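Local structure of putative angiotensinogen (Lampetra fluviatilis, 5INW) at residues L111-A114 / S115-V119. The protein is a serpin that binds heparin and inhibits thrombin, with heparin promoting the inhibition through a template mechanism. The protein carries 1 engineered substitution. Sequence-based numbering, arbitrary orientation.
Sequences LSIA and SALGV
The isobutyl group of L117 lies alongside I113 one turn earlier in helix 110-122, CD1 of L117 sitting 3.9 Å from CG2 of I113, and the two side chains point the same way. Because CG2 of I113 stands beside its own carbonyl carbon, anti to the backbone N (its partner branch CG1 has chi1 -62°), this methyl is the branch that meets the next turn. L117 in turn sets its CB, CG and CD1 against the I113 carbonyl oxygen; that oxygen also accepts a hydrogen bond from L117 N at 3.0 Å. I113 continues onto L92 of helix 77-96, where L88 meets the A114 methyl, whereas L117 touches I393 of strand 389-401. The helix corresponds to serpin helix B, buried behind the large central sheet in the shutter region, and in this loop-cleaved form strand 405-417 is inserted between 238-251 and 389-401. S112 reaches that sheet through OG, hydrogen-bonded to N244 OD1 of strand 238-251 and T412 OG1 of the inserted strand; S112 O takes a hydrogen bond from A116 N at 3.1 Å with an angle of 161° at the hydrogen. S115 bends back on its own helix. Its OG, placed beside the backbone N and anti to the carbonyl carbon (chi1 -62°), donates a hydrogen bond to L111 O at 2.8 Å, while S115 N donates to the same oxygen at 2.9 Å. The two donors come from opposite faces of the carbonyl plane, so one buried oxygen is gripped twice and the serine hydroxyl has an acceptor within the helix. With an alanine here the hydroxyl donor goes, and the buried L111 O would probably be left with the backbone N as its one partner within this turn, the other face of its carbonyl ungripped. Farther along, G118 N donates to A114 O at 2.8 Å.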
# COMPACT_ATOMS: atom_id res chain seq x y z
N LEU A 111 1.41 4.13 1.49
CA LEU A 111 1.15 5.48 0.93
C LEU A 111 -0.33 5.81 0.75
O LEU A 111 -0.74 6.94 1.01
CB LEU A 111 1.80 5.66 -0.44
CG LEU A 111 3.31 5.82 -0.46
CD1 LEU A 111 3.72 5.91 -1.92
CD2 LEU A 111 3.80 7.05 0.29
N SER A 112 -1.07 4.83 0.21
CA SER A 112 -2.48 5.02 -0.04
C SER A 112 -3.19 5.27 1.27
O SER A 112 -3.98 6.20 1.39
CB SER A 112 -3.11 3.81 -0.73
OG SER A 112 -4.47 4.08 -1.07
N ILE A 113 -2.87 4.44 2.26
CA ILE A 113 -3.52 4.57 3.52
C ILE A 113 -3.10 5.86 4.24
O ILE A 113 -3.93 6.53 4.86
CB ILE A 113 -3.29 3.33 4.40
CG1 ILE A 113 -3.89 2.11 3.73
CG2 ILE A 113 -3.99 3.51 5.77
CD1 ILE A 113 -3.56 0.78 4.42
N ALA A 114 -1.82 6.22 4.14
CA ALA A 114 -1.34 7.48 4.76
C ALA A 114 -1.97 8.72 4.11
O ALA A 114 -2.23 9.71 4.80
CB ALA A 114 0.17 7.57 4.70
N SER A 115 -2.19 8.65 2.79
CA SER A 115 -2.82 9.74 2.11
C SER A 115 -4.24 9.93 2.56
O SER A 115 -4.67 11.07 2.78
CB SER A 115 -2.81 9.53 0.62
OG SER A 115 -1.49 9.48 0.22
N ALA A 116 -4.98 8.84 2.65
CA ALA A 116 -6.36 8.96 3.05
C ALA A 116 -6.44 9.50 4.48
O ALA A 116 -7.24 10.39 4.77
CB ALA A 116 -7.10 7.64 2.90
N LEU A 117 -5.57 9.02 5.36
CA LEU A 117 -5.56 9.50 6.76
C LEU A 117 -5.01 10.92 6.93
O LEU A 117 -5.34 11.59 7.90
CB LEU A 117 -4.72 8.57 7.61
CG LEU A 117 -5.18 7.12 7.69
CD1 LEU A 117 -4.11 6.35 8.43
CD2 LEU A 117 -6.51 6.97 8.39
N GLY A 118 -4.14 11.36 6.02
CA GLY A 118 -3.70 12.75 5.99
C GLY A 118 -4.88 13.66 5.75
O GLY A 118 -5.00 14.70 6.38
N VAL A 119 -5.78 13.26 4.88
CA VAL A 119 -6.96 14.08 4.60
C VAL A 119 -7.82 14.19 5.88
O VAL A 119 -8.24 15.25 6.28
CB VAL A 119 -7.79 13.49 3.43
CG1 VAL A 119 -9.06 14.31 3.25
CG2 VAL A 119 -7.00 13.49 2.11